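Local coordinates for protein pyocin S8 (Pseudomonas aeruginosa, PDB 6W0V) that kills rival bacteria as a bacteriocin whose nuclease domain, seen here in mutant form with its immunity protein, belongs to the H-N-H DNases and probably cuts target-cell DNA, at residues Arg46-Gln51 with Tyr109-Leu114; Gly15-Gly20 with Glu50-Ala55; Ser79-Thr82 with Glu86-Gly89; Pro28-Ile33 with Pro60-Tyr65; Ala55-Pro60 with Gly73-Leu78. The protein carries 1 engineered substitution. All coordinates share one frame; numbering follows the deposited sequence.

In the fold
Helix 45-57 links all five contacts. Contacts 1, 2 and 5 use it, Ile33 of contact 4 packs on it, and Ser79 and Pro80 of contact 3 rest on Trp53. Contacts 2 and 4 lie closest, with centres about 5 Å apart, and are joined by a probable hydrogen bond from Trp17 NE1 to Pro28 O (2.8 Å). Contacts 2 and 5 meet where Trp53 CE3 approaches Met74 SD at 3.2 Å. Arg49 NH2 of contact 1 probably bonds Gly77 O of contact 5 at 2.7 Å. Contact 3 is more peripheral, its centre about 18 Å from those of contacts 1 and 4. Contacts 3 and 5, and more weakly contact 1, reach the immunity protein.

Contact 1: Arg46-Gln51 with Tyr109-Leu114; sequences RDFREQ and YDIDNL
Phe48 of helix 45-57 packs against Tyr109 and Ile111 before strand 114-117 and Leu114 at its start. Its CG stands anti to the backbone N (chi1 177°), which sends the ring out from the helix toward the loop. The closest approach is at the end of this ring, where Phe48 CZ lies 3.3 Å from Leu114 CD1. Phe48 CE2 is almost as near the same methyl. The two side chains come from opposite directions. Ile111 CG1 sits near the ring plane, at the edge, 4.2 Å from Phe48 CZ.

Tyr109 works at the root of Phe48. The two side chains slide past each other in opposite directions, and Phe48 CB meets the edge of the tyrosine ring at CE1 (3.7 Å). The ring centroids are 5.8 Å apart and the planes are inclined by 54°, so the pair is oblique. The Tyr109 hydroxyl is hydrogen-bonded to Glu2 O, which fixes the far end of the ring.

Another face of the helix carries a polar pair. Arg46 NE gives Glu50 OE2 a nearly straight bond of 2.7 Å (167°), part of a salt bridge.

The contact joins helix 45-57 to the start of the middle strand, 114-117, of the three-stranded antiparallel sheet. Phe48 also stacks on Trp45, meets Phe42 edge-to-face and touches Leu37 of helix 31-37, while Leu114 packs on Ile96 and His98 of strand 95-98.

Contact 2: Gly15-Gly20 with Glu50-Ala55; sequences GNWLAG and EQFWVA
Trp17 reaches from the loop before strand 27-28 to Phe52 and Trp53 on helix 45-57. The far corner of its six-membered ring does the touching. Trp17 CH2 lies 3.7 Å from Phe52 CZ and equally near Phe52 CE1, so the phenylalanine sits at the edge of the indole. These two side chains approach from opposite directions. Trp17 CZ3 meets Trp53 CZ3 at 3.8 Å. The six-membered rings of the two tryptophans are oblique, with centroids 5.9 Å apart and planes at 45°. Leu18 adds a lighter touch, its CD1 lying 4.2 Å from Trp53 CH2 at the edge of that indole.

Neighbours in sequence hold these groups in place. Leu18 CD2 sits over the centre of one face of the Trp17 ring, about 3.3 Å above its plane. Phe52 CD1 lies in the same manner over one face of Trp53. Trp17 projects from the loop with CG opposite its own amide nitrogen (chi1 166°), and the indole NE1 is hydrogen-bonded to Pro28 O. The loop itself is turned by a bond from Ala19 N to Asn16 O (3.1 Å).

The contact is wholly apolar. It lies in the buried interior of the domain, between helix 45-57 and the sheet. Val116 of strand 114-117 touches Trp17, Leu18, Phe52 and Trp53 alike, Val27 of strand 27-28 backs Trp17 and Leu18, and Leu37 of helix 31-37 covers Phe52.

Contact 3: Ser79-Thr82 with Glu86-Gly89; sequences SPFT and EQAG
The first torsions of Thr82 and Gln87 bring their side chains together. Thr82 holds OG1 between its own N and carbonyl carbon (chi1 71°), which points the oxygen at the other segment. Gln87 turns CG beside its backbone N (chi1 -53°) and then runs extended. The two side chains slide past each other in opposite directions, with Thr82 OG1 a tight 3.1 Å from Gln87 CG.

Thr82 also covers the backbone of Glu86, the residue before Gln87. Its OG1 lies 3.5 Å from Glu86 C, and Thr82 CB is 3.8 Å from Glu86 CB. Beyond CB the Glu86 chain bends at chi2 (-51°). The carboxylate is thereby led away from Thr82, and its OE2 is hydrogen-bonded to Thr118 OG1.

Both segments belong to the long loop between helix 68-75 and strand 95-98, where backbone hydrogen bonds link Pro80 to Tyr94 and Thr82 to Asp92. The Phe81 ring makes a cation-pi contact with Lys93 and stacks on Phe51 of the immunity protein, whose Tyr52 OH bonds Phe81 O. This loop is thus part of the surface through which the colicin-type DNase domain binds its cognate immunity protein.

Contact 4: Pro28-Ile33 with Pro60-Tyr65; sequences PIPSQI and PELVKY
Leu62 of the short helix 60-63 packs into the N-terminal turn of helix 31-37, a small apolar junction between two helices of the colicin-type DNase domain. Pro30 occupies the N-cap position of helix 31-37, and Gln32 and Ile33 lie in its first turn.

One methyl does most of the work. Leu62 CD1 meets Ile33 CG1 at 3.4 Å, closer than usual for two carbons, and Ile33 CD1 at 3.6 Å. These side chains reach toward each other tip to tip. Pro30 comes across the leucine at an angle, its CG 3.8 Å from Leu62 CD1. The CD2 methyl also touches this proline, more loosely. Leu62 carries CG beside its backbone N (chi1 -65°), which aims CD1 at Ile33.

Gln32 closes the side nearer the solvent. Its chain is bent at chi2 (-93°), which brings the amide over Leu62 from the opposite direction. Gln32 NE2 lies 3.6 Å from Leu62 CD1, a plain packing contact. This nitrogen also makes a weak hydrogen bond to Asp59 OD2, while Asp59 OD1 bonds Glu61 N and Leu62 N weakly and caps the start of helix 60-63, so one carboxylate serves both sides of the junction.

Around it, Ile33 rests on Phe52, Ala55 and Val56 of helix 45-57, Pro30 on the Trp17 loop, and Val63 on Ala71 and Met74 of helix 68-75, while Ile29 extends the packing to Leu114 and Val116 of strand 114-117.

Contact 5: Ala55-Pro60 with Gly73-Leu78; sequences AVANDP and GMRDGL
Val56 and Ala57, in the last turn of helix 45-57, face Met74 and Arg75 at the end of helix 68-75, which finishes in a Schellman motif. Val56 comes first. Its CG1 lies 3.3 Å from Met74 CE, tighter than usual for two carbons, and the side chains cross at a slant. Met74 is bent at chi3 (-32°), which places CE on the last turn of helix 45-57.

Ala57 follows and is the hub of the contact. Met74 CE also rests on its backbone N at 3.4 Å. Ala57 CB meets Met74 CB at 3.6 Å and the aliphatic part of Arg75, at CG, at 3.5 Å. Ala57 O accepts a hydrogen bond from a water (2.7 Å). That water in turn accepts one from Arg75 NH2, lying in the guanidinium plane. Beyond Ala57 the chain leaves the helix, with Asp59 N bonded to Val56 O.

Across the contact, Asp76 is held by Ser23 and Phe24 of the immunity protein. Gly77 takes the positive phi of the Schellman motif (82°). The motif's bonds run from Leu78 N to Gly73 O and from Gly77 N to Met74 O, both 2.8 Å. Gly73 O also takes Asp76 N, from the opposite face of its plane to Leu78 N.

Contact 1: Arg46-Gln51 with Tyr109-Leu114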
# COMPACT_ATOMS: atom_id res chain seq x y z
N ARG A 46 4.07 -14.48 -0.51
CA ARG A 46 4.44 -13.38 0.40
C ARG A 46 5.87 -12.96 0.13
O ARG A 46 6.14 -11.78 -0.01
CB ARG A 46 4.31 -13.83 1.85
CG ARG A 46 4.90 -12.81 2.79
CD ARG A 46 4.77 -13.30 4.19
NE ARG A 46 5.28 -12.26 5.05
CZ ARG A 46 5.17 -12.27 6.37
NH1 ARG A 46 4.58 -13.28 6.98
NH2 ARG A 46 5.66 -11.26 7.06
N ASP A 47 6.79 -13.91 0.04
CA ASP A 47 8.21 -13.58 -0.15
C ASP A 47 8.37 -12.80 -1.45
O ASP A 47 8.99 -11.75 -1.50
CB ASP A 47 9.02 -14.87 -0.17
CG ASP A 47 10.49 -14.66 -0.35
OD1 ASP A 47 10.97 -13.55 -0.10
OD2 ASP A 47 11.14 -15.61 -0.73
N PHE A 48 7.73 -13.28 -2.50
CA PHE A 48 7.80 -12.61 -3.80
C PHE A 48 7.20 -11.22 -3.67
O PHE A 48 7.78 -10.26 -4.15
CB PHE A 48 7.04 -13.41 -4.85
CG PHE A 48 7.03 -12.73 -6.18
CD1 PHE A 48 8.05 -12.94 -7.09
CD2 PHE A 48 6.01 -11.86 -6.52
CE1 PHE A 48 8.05 -12.29 -8.32
CE2 PHE A 48 6.01 -11.22 -7.74
CZ PHE A 48 7.02 -11.45 -8.65
N ARG A 49 6.01 -11.15 -3.09
CA ARG A 49 5.30 -9.87 -2.97
C ARG A 49 6.20 -8.91 -2.20
O ARG A 49 6.29 -7.73 -2.58
CB ARG A 49 3.96 -10.07 -2.27
CG ARG A 49 3.23 -8.76 -2.05
CD ARG A 49 3.50 -8.24 -0.67
NE ARG A 49 2.81 -9.09 0.28
CZ ARG A 49 3.04 -9.05 1.58
NH1 ARG A 49 2.37 -9.85 2.40
NH2 ARG A 49 3.93 -8.20 2.07
N GLU A 50 6.81 -9.38 -1.13
CA GLU A 50 7.68 -8.50 -0.31
C GLU A 50 8.85 -8.03 -1.16
O GLU A 50 9.15 -6.86 -1.20
CB GLU A 50 8.20 -9.24 0.90
CG GLU A 50 7.13 -9.41 1.94
CD GLU A 50 7.65 -10.05 3.20
OE1 GLU A 50 8.87 -10.33 3.26
OE2 GLU A 50 6.84 -10.25 4.11
N GLN A 51 9.53 -8.94 -1.83
CA GLN A 51 10.74 -8.55 -2.58
C GLN A 51 10.31 -7.63 -3.71
O GLN A 51 11.06 -6.73 -4.06
CB GLN A 51 11.45 -9.79 -3.08
CG GLN A 51 12.01 -10.60 -1.93
CD GLN A 51 12.99 -11.62 -2.42
OE1 GLN A 51 13.76 -11.34 -3.34
NE2 GLN A 51 12.95 -12.80 -1.83
N TYR A 109 5.01 -17.21 -10.17
CA TYR A 109 6.18 -16.31 -10.11
C TYR A 109 6.61 -15.90 -11.50
O TYR A 109 7.74 -15.39 -11.65
CB TYR A 109 7.33 -16.96 -9.36
CG TYR A 109 6.97 -17.43 -7.99
CD1 TYR A 109 6.72 -16.52 -6.97
CD2 TYR A 109 6.88 -18.78 -7.70
CE1 TYR A 109 6.42 -16.95 -5.70
CE2 TYR A 109 6.58 -19.22 -6.42
CZ TYR A 109 6.35 -18.31 -5.42
OH TYR A 109 6.04 -18.73 -4.17
N ASP A 110 5.76 -16.09 -12.50
CA ASP A 110 6.08 -15.54 -13.83
C ASP A 110 5.65 -14.08 -13.81
O ASP A 110 4.44 -13.79 -13.77
CB ASP A 110 5.52 -16.28 -15.02
CG ASP A 110 6.16 -15.70 -16.27
OD1 ASP A 110 5.72 -14.63 -16.66
OD2 ASP A 110 7.17 -16.27 -16.78
N ILE A 111 6.65 -13.23 -13.85
CA ILE A 111 6.49 -11.76 -13.76
C ILE A 111 5.61 -11.29 -14.91
O ILE A 111 4.84 -10.36 -14.72
CB ILE A 111 7.87 -11.11 -13.74
CG1 ILE A 111 8.64 -11.55 -12.49
CG2 ILE A 111 7.76 -9.60 -13.85
CD1 ILE A 111 10.12 -11.41 -12.62
N ASP A 112 5.68 -11.94 -16.06
CA ASP A 112 4.89 -11.52 -17.24
C ASP A 112 3.44 -11.96 -17.06
O ASP A 112 2.59 -11.51 -17.83
CB ASP A 112 5.52 -12.04 -18.52
CG ASP A 112 6.91 -11.46 -18.71
OD1 ASP A 112 7.05 -10.25 -18.47
OD2 ASP A 112 7.82 -12.20 -19.05
N ASN A 113 3.17 -12.79 -16.05
CA ASN A 113 1.80 -13.20 -15.70
C ASN A 113 1.23 -12.26 -14.64
O ASN A 113 0.12 -12.52 -14.15
CB ASN A 113 1.75 -14.64 -15.20
CG ASN A 113 0.33 -15.15 -15.12
OD1 ASN A 113 -0.49 -14.82 -15.97
ND2 ASN A 113 0.04 -15.93 -14.09
N LEU A 114 1.97 -11.22 -14.28
CA LEU A 114 1.55 -10.34 -13.17
C LEU A 114 1.13 -8.99 -13.72
O LEU A 114 1.80 -8.45 -14.60
CB LEU A 114 2.68 -10.17 -12.17
CG LEU A 114 3.26 -11.49 -11.65
CD1 LEU A 114 4.38 -11.20 -10.68
CD2 LEU A 114 2.19 -12.36 -11.02

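Contact 2: Gly15-Gly20 with Glu50-Ala55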
# COMPACT_ATOMS: atom_id res chain seq x y z
N GLY A 15 7.24 7.04 -16.14
CA GLY A 15 6.24 7.89 -15.47
C GLY A 15 5.50 7.14 -14.37
O GLY A 15 6.11 6.25 -13.74
N ASN A 16 4.24 7.50 -14.16
CA ASN A 16 3.46 7.09 -12.97
C ASN A 16 2.98 5.66 -13.19
O ASN A 16 1.90 5.45 -13.78
CB ASN A 16 2.31 8.03 -12.65
CG ASN A 16 1.77 7.79 -11.25
OD1 ASN A 16 1.84 6.68 -10.73
ND2 ASN A 16 1.25 8.84 -10.64
N TRP A 17 3.80 4.73 -12.74
CA TRP A 17 3.62 3.30 -13.06
C TRP A 17 2.21 2.86 -12.69
O TRP A 17 1.53 2.25 -13.54
CB TRP A 17 4.69 2.51 -12.31
CG TRP A 17 4.43 1.05 -12.28
CD1 TRP A 17 4.03 0.25 -13.32
CD2 TRP A 17 4.58 0.20 -11.14
NE1 TRP A 17 3.91 -1.04 -12.89
CE2 TRP A 17 4.24 -1.10 -11.56
CE3 TRP A 17 4.96 0.43 -9.82
CZ2 TRP A 17 4.29 -2.18 -10.69
CZ3 TRP A 17 4.99 -0.64 -8.96
CH2 TRP A 17 4.67 -1.93 -9.39
N LEU A 18 1.75 3.15 -11.48
CA LEU A 18 0.48 2.58 -10.96
C LEU A 18 -0.71 3.45 -11.35
O LEU A 18 -1.84 3.03 -11.03
CB LEU A 18 0.58 2.43 -9.45
CG LEU A 18 1.59 1.39 -8.97
CD1 LEU A 18 1.39 1.12 -7.49
CD2 LEU A 18 1.47 0.10 -9.77
N ALA A 19 -0.51 4.55 -12.07
CA ALA A 19 -1.63 5.36 -12.61
C ALA A 19 -2.61 4.42 -13.32
O ALA A 19 -3.82 4.58 -13.13
CB ALA A 19 -1.12 6.45 -13.52
N GLY A 20 -2.09 3.46 -14.09
CA GLY A 20 -2.90 2.52 -14.90
C GLY A 20 -3.43 1.35 -14.09
O GLY A 20 -4.24 0.58 -14.65
N GLU A 50 6.81 -9.38 -1.13
CA GLU A 50 7.68 -8.50 -0.31
C GLU A 50 8.85 -8.03 -1.16
O GLU A 50 9.15 -6.86 -1.20
CB GLU A 50 8.20 -9.24 0.90
CG GLU A 50 7.13 -9.41 1.94
CD GLU A 50 7.65 -10.05 3.20
OE1 GLU A 50 8.87 -10.33 3.26
OE2 GLU A 50 6.84 -10.25 4.11
N GLN A 51 9.53 -8.94 -1.83
CA GLN A 51 10.74 -8.55 -2.58
C GLN A 51 10.31 -7.63 -3.71
O GLN A 51 11.06 -6.73 -4.06
CB GLN A 51 11.45 -9.79 -3.08
CG GLN A 51 12.01 -10.60 -1.93
CD GLN A 51 12.99 -11.62 -2.42
OE1 GLN A 51 13.76 -11.34 -3.34
NE2 GLN A 51 12.95 -12.80 -1.83
N PHE A 52 9.13 -7.86 -4.25
CA PHE A 52 8.54 -7.04 -5.32
C PHE A 52 8.45 -5.60 -4.81
O PHE A 52 9.01 -4.67 -5.40
CB PHE A 52 7.19 -7.63 -5.67
CG PHE A 52 6.43 -6.87 -6.70
CD1 PHE A 52 5.75 -5.71 -6.38
CD2 PHE A 52 6.39 -7.33 -8.01
CE1 PHE A 52 5.03 -5.03 -7.34
CE2 PHE A 52 5.66 -6.66 -8.97
CZ PHE A 52 5.00 -5.51 -8.63
N TRP A 53 7.77 -5.43 -3.70
CA TRP A 53 7.53 -4.07 -3.20
C TRP A 53 8.82 -3.47 -2.67
O TRP A 53 8.99 -2.27 -2.82
CB TRP A 53 6.43 -4.06 -2.16
CG TRP A 53 5.12 -4.30 -2.81
CD1 TRP A 53 4.29 -5.36 -2.60
CD2 TRP A 53 4.52 -3.52 -3.85
NE1 TRP A 53 3.19 -5.25 -3.40
CE2 TRP A 53 3.30 -4.13 -4.18
CE3 TRP A 53 4.87 -2.33 -4.50
CZ2 TRP A 53 2.43 -3.60 -5.13
CZ3 TRP A 53 4.01 -1.81 -5.44
CH2 TRP A 53 2.81 -2.44 -5.75
N VAL A 54 9.70 -4.28 -2.09
CA VAL A 54 11.03 -3.80 -1.68
C VAL A 54 11.75 -3.27 -2.91
O VAL A 54 12.35 -2.21 -2.84
CB VAL A 54 11.84 -4.88 -0.97
CG1 VAL A 54 13.31 -4.53 -0.87
CG2 VAL A 54 11.25 -5.17 0.40
N ALA A 55 11.69 -3.99 -4.01
CA ALA A 55 12.37 -3.59 -5.25
C ALA A 55 11.76 -2.27 -5.73
O ALA A 55 12.50 -1.41 -6.16
CB ALA A 55 12.25 -4.68 -6.27

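Contact 3: Ser79-Thr82 with Glu86-Gly89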
# COMPACT_ATOMS: atom_id res chain seq x y z
N SER A 79 2.60 -4.22 0.72
CA SER A 79 1.86 -3.70 -0.43
C SER A 79 1.42 -2.29 -0.09
O SER A 79 0.86 -2.07 0.97
CB SER A 79 0.70 -4.55 -0.76
OG SER A 79 1.14 -5.87 -0.95
N PRO A 80 1.68 -1.33 -0.97
CA PRO A 80 1.20 0.02 -0.74
C PRO A 80 -0.33 0.04 -0.79
O PRO A 80 -0.96 -0.66 -1.55
CB PRO A 80 1.81 0.86 -1.86
CG PRO A 80 2.10 -0.14 -2.95
CD PRO A 80 2.39 -1.45 -2.25
N PHE A 81 -0.90 0.88 0.04
CA PHE A 81 -2.34 1.18 -0.03
C PHE A 81 -2.60 1.93 -1.32
O PHE A 81 -1.79 2.78 -1.72
CB PHE A 81 -2.73 2.06 1.14
CG PHE A 81 -2.85 1.30 2.42
CD1 PHE A 81 -1.74 0.96 3.15
CD2 PHE A 81 -4.10 0.89 2.86
CE1 PHE A 81 -1.86 0.23 4.32
CE2 PHE A 81 -4.22 0.16 4.03
CZ PHE A 81 -3.10 -0.17 4.75
N THR A 82 -3.73 1.64 -1.92
CA THR A 82 -4.24 2.42 -3.05
C THR A 82 -4.95 3.62 -2.46
O THR A 82 -5.32 3.61 -1.28
CB THR A 82 -5.22 1.63 -3.92
OG1 THR A 82 -6.44 1.45 -3.22
CG2 THR A 82 -4.67 0.28 -4.29
N GLU A 86 -9.95 3.57 -4.87
CA GLU A 86 -9.52 2.38 -5.64
C GLU A 86 -9.57 1.15 -4.74
O GLU A 86 -9.29 0.06 -5.21
CB GLU A 86 -8.14 2.63 -6.22
CG GLU A 86 -8.17 3.51 -7.44
CD GLU A 86 -9.17 3.05 -8.49
OE1 GLU A 86 -9.93 3.90 -8.97
OE2 GLU A 86 -9.19 1.82 -8.82
N GLN A 87 -9.96 1.32 -3.48
CA GLN A 87 -10.09 0.20 -2.53
C GLN A 87 -11.44 -0.47 -2.75
O GLN A 87 -12.38 0.20 -3.20
CB GLN A 87 -9.91 0.69 -1.11
CG GLN A 87 -8.62 1.47 -0.96
CD GLN A 87 -8.37 1.99 0.43
OE1 GLN A 87 -7.29 2.53 0.70
NE2 GLN A 87 -9.34 1.82 1.30
N ALA A 88 -11.50 -1.76 -2.46
CA ALA A 88 -12.74 -2.56 -2.52
C ALA A 88 -12.91 -3.23 -1.17
O ALA A 88 -12.33 -4.33 -0.96
CB ALA A 88 -12.66 -3.55 -3.65
N GLY A 89 -13.58 -2.50 -0.28
CA GLY A 89 -13.81 -2.89 1.12
C GLY A 89 -12.50 -3.27 1.78
O GLY A 89 -11.58 -2.43 1.79

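Contact 4: Pro28-Ile33 with Pro60-Tyr65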
# COMPACT_ATOMS: atom_id res chain seq x y z
N PRO A 28 1.66 -3.72 -16.14
CA PRO A 28 2.65 -4.77 -16.09
C PRO A 28 3.68 -4.44 -15.01
O PRO A 28 3.71 -3.34 -14.47
CB PRO A 28 3.26 -4.75 -17.49
CG PRO A 28 3.14 -3.30 -17.90
CD PRO A 28 1.82 -2.84 -17.32
N ILE A 29 4.49 -5.42 -14.69
CA ILE A 29 5.62 -5.25 -13.74
C ILE A 29 6.71 -4.52 -14.49
O ILE A 29 7.06 -4.91 -15.60
CB ILE A 29 6.09 -6.62 -13.23
CG1 ILE A 29 4.92 -7.42 -12.65
CG2 ILE A 29 7.23 -6.46 -12.24
CD1 ILE A 29 3.88 -6.58 -11.92
N PRO A 30 7.24 -3.42 -13.94
CA PRO A 30 8.32 -2.70 -14.61
C PRO A 30 9.50 -3.65 -14.81
O PRO A 30 9.83 -4.42 -13.92
CB PRO A 30 8.67 -1.58 -13.64
CG PRO A 30 7.41 -1.42 -12.81
CD PRO A 30 6.85 -2.81 -12.67
N SER A 31 10.11 -3.57 -15.99
CA SER A 31 11.26 -4.42 -16.35
C SER A 31 12.35 -4.32 -15.29
O SER A 31 12.95 -5.35 -14.97
CB SER A 31 11.75 -4.09 -17.72
OG SER A 31 12.08 -2.72 -17.83
N GLN A 32 12.59 -3.13 -14.72
CA GLN A 32 13.69 -2.95 -13.74
C GLN A 32 13.32 -3.68 -12.44
O GLN A 32 14.23 -4.04 -11.69
CB GLN A 32 13.98 -1.47 -13.47
CG GLN A 32 12.86 -0.74 -12.76
CD GLN A 32 11.90 -0.07 -13.71
OE1 GLN A 32 11.53 -0.62 -14.74
NE2 GLN A 32 11.47 1.13 -13.35
N ILE A 33 12.03 -3.87 -12.18
CA ILE A 33 11.54 -4.65 -11.01
C ILE A 33 11.68 -6.13 -11.36
O ILE A 33 12.23 -6.87 -10.54
CB ILE A 33 10.11 -4.25 -10.64
CG1 ILE A 33 10.05 -2.77 -10.24
CG2 ILE A 33 9.55 -5.14 -9.54
CD1 ILE A 33 11.05 -2.41 -9.17
N PRO A 60 14.23 4.48 -7.36
CA PRO A 60 13.90 5.89 -7.19
C PRO A 60 12.76 6.37 -8.10
O PRO A 60 11.91 7.11 -7.62
CB PRO A 60 15.22 6.59 -7.57
CG PRO A 60 16.28 5.59 -7.17
CD PRO A 60 15.67 4.24 -7.50
N GLU A 61 12.78 5.96 -9.36
CA GLU A 61 11.84 6.46 -10.40
C GLU A 61 10.45 5.84 -10.22
O GLU A 61 9.49 6.40 -10.77
CB GLU A 61 12.41 6.19 -11.79
CG GLU A 61 13.59 7.10 -12.12
CD GLU A 61 13.32 8.56 -11.80
OE1 GLU A 61 14.19 9.20 -11.17
OE2 GLU A 61 12.23 9.05 -12.16
N LEU A 62 10.33 4.74 -9.49
CA LEU A 62 8.99 4.19 -9.17
C LEU A 62 8.55 4.70 -7.80
O LEU A 62 7.38 5.07 -7.67
CB LEU A 62 9.04 2.67 -9.18
CG LEU A 62 9.33 2.06 -10.54
CD1 LEU A 62 9.52 0.56 -10.41
CD2 LEU A 62 8.21 2.36 -11.52
N VAL A 63 9.45 4.68 -6.83
CA VAL A 63 9.05 4.94 -5.42
C VAL A 63 8.64 6.41 -5.29
O VAL A 63 7.83 6.71 -4.42
CB VAL A 63 10.13 4.55 -4.40
CG1 VAL A 63 11.28 5.55 -4.35
CG2 VAL A 63 9.52 4.37 -3.02
N LYS A 64 9.16 7.28 -6.17
CA LYS A 64 8.85 8.73 -6.10
C LYS A 64 7.34 8.95 -6.25
O LYS A 64 6.87 10.00 -5.83
CB LYS A 64 9.64 9.51 -7.15
CG LYS A 64 9.18 9.34 -8.58
CD LYS A 64 10.01 10.14 -9.55
CE LYS A 64 9.56 9.99 -10.98
NZ LYS A 64 10.47 10.69 -11.91
N TYR A 65 6.60 7.98 -6.80
CA TYR A 65 5.13 8.10 -7.02
C TYR A 65 4.37 7.62 -5.79
O TYR A 65 3.14 7.54 -5.85
CB TYR A 65 4.72 7.32 -8.27
CG TYR A 65 5.19 7.99 -9.52
CD1 TYR A 65 4.53 9.10 -10.02
CD2 TYR A 65 6.34 7.57 -10.17
CE1 TYR A 65 4.97 9.74 -11.16
CE2 TYR A 65 6.79 8.20 -11.32
CZ TYR A 65 6.10 9.29 -11.81
OH TYR A 65 6.54 9.92 -12.94

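Contact 5: Ala55-Pro60 with Gly73-Leu78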
# COMPACT_ATOMS: atom_id res chain seq x y z
N ALA A 55 11.69 -3.99 -4.01
CA ALA A 55 12.37 -3.59 -5.25
C ALA A 55 11.76 -2.27 -5.73
O ALA A 55 12.50 -1.41 -6.16
CB ALA A 55 12.25 -4.68 -6.27
N VAL A 56 10.44 -2.16 -5.65
CA VAL A 56 9.74 -0.92 -6.08
C VAL A 56 10.26 0.21 -5.21
O VAL A 56 10.66 1.25 -5.75
CB VAL A 56 8.21 -1.06 -5.99
CG1 VAL A 56 7.53 0.27 -6.21
CG2 VAL A 56 7.69 -2.10 -6.96
N ALA A 57 10.27 0.01 -3.89
CA ALA A 57 10.70 1.06 -2.94
C ALA A 57 12.16 1.41 -3.22
O ALA A 57 12.56 2.53 -2.97
CB ALA A 57 10.52 0.61 -1.53
N ASN A 58 12.93 0.45 -3.73
CA ASN A 58 14.38 0.62 -3.97
C ASN A 58 14.63 1.22 -5.35
O ASN A 58 15.81 1.40 -5.70
CB ASN A 58 15.11 -0.70 -3.85
CG ASN A 58 16.59 -0.50 -3.64
OD1 ASN A 58 17.41 -1.26 -4.14
ND2 ASN A 58 16.94 0.54 -2.91
N ASP A 59 13.57 1.48 -6.12
CA ASP A 59 13.67 2.08 -7.46
C ASP A 59 13.26 3.54 -7.34
O ASP A 59 12.08 3.85 -7.22
CB ASP A 59 12.80 1.37 -8.50
CG ASP A 59 13.11 1.89 -9.89
OD1 ASP A 59 12.87 3.07 -10.15
OD2 ASP A 59 13.68 1.13 -10.66
N PRO A 60 14.23 4.48 -7.36
CA PRO A 60 13.90 5.89 -7.19
C PRO A 60 12.76 6.37 -8.10
O PRO A 60 11.91 7.11 -7.62
CB PRO A 60 15.22 6.59 -7.57
CG PRO A 60 16.28 5.59 -7.17
CD PRO A 60 15.67 4.24 -7.50
N GLY A 73 6.33 1.31 4.01
CA GLY A 73 5.76 -0.05 4.01
C GLY A 73 6.42 -0.88 2.95
O GLY A 73 6.76 -2.03 3.22
N MET A 74 6.59 -0.30 1.77
CA MET A 74 7.19 -1.04 0.64
C MET A 74 8.61 -1.45 0.98
O MET A 74 9.01 -2.53 0.61
CB MET A 74 7.16 -0.20 -0.63
CG MET A 74 5.79 -0.11 -1.19
SD MET A 74 5.77 0.32 -2.95
CE MET A 74 7.22 1.36 -3.10
N ARG A 75 9.36 -0.64 1.71
CA ARG A 75 10.74 -1.02 2.10
C ARG A 75 10.68 -2.23 3.04
O ARG A 75 11.69 -2.94 3.12
CB ARG A 75 11.45 0.17 2.74
CG ARG A 75 11.85 1.21 1.70
CD ARG A 75 12.79 2.23 2.29
NE ARG A 75 12.19 3.05 3.34
CZ ARG A 75 11.42 4.11 3.13
NH1 ARG A 75 10.96 4.79 4.16
NH2 ARG A 75 11.13 4.50 1.90
N ASP A 76 9.54 -2.44 3.69
CA ASP A 76 9.29 -3.61 4.57
C ASP A 76 8.66 -4.73 3.76
O ASP A 76 8.33 -5.76 4.36
CB ASP A 76 8.35 -3.27 5.72
CG ASP A 76 8.95 -2.33 6.74
OD1 ASP A 76 10.18 -2.25 6.80
OD2 ASP A 76 8.15 -1.69 7.45
N GLY A 77 8.47 -4.51 2.46
CA GLY A 77 7.86 -5.50 1.56
C GLY A 77 6.35 -5.48 1.64
O GLY A 77 5.71 -6.39 1.15
N LEU A 78 5.77 -4.44 2.24
CA LEU A 78 4.31 -4.35 2.41
C LEU A 78 3.70 -3.66 1.21
O LEU A 78 4.24 -2.65 0.73
CB LEU A 78 3.98 -3.57 3.67
CG LEU A 78 4.69 -4.06 4.92
CD1 LEU A 78 4.35 -3.17 6.09
CD2 LEU A 78 4.34 -5.51 5.21
O HOH W 1 12.15 3.95 -0.69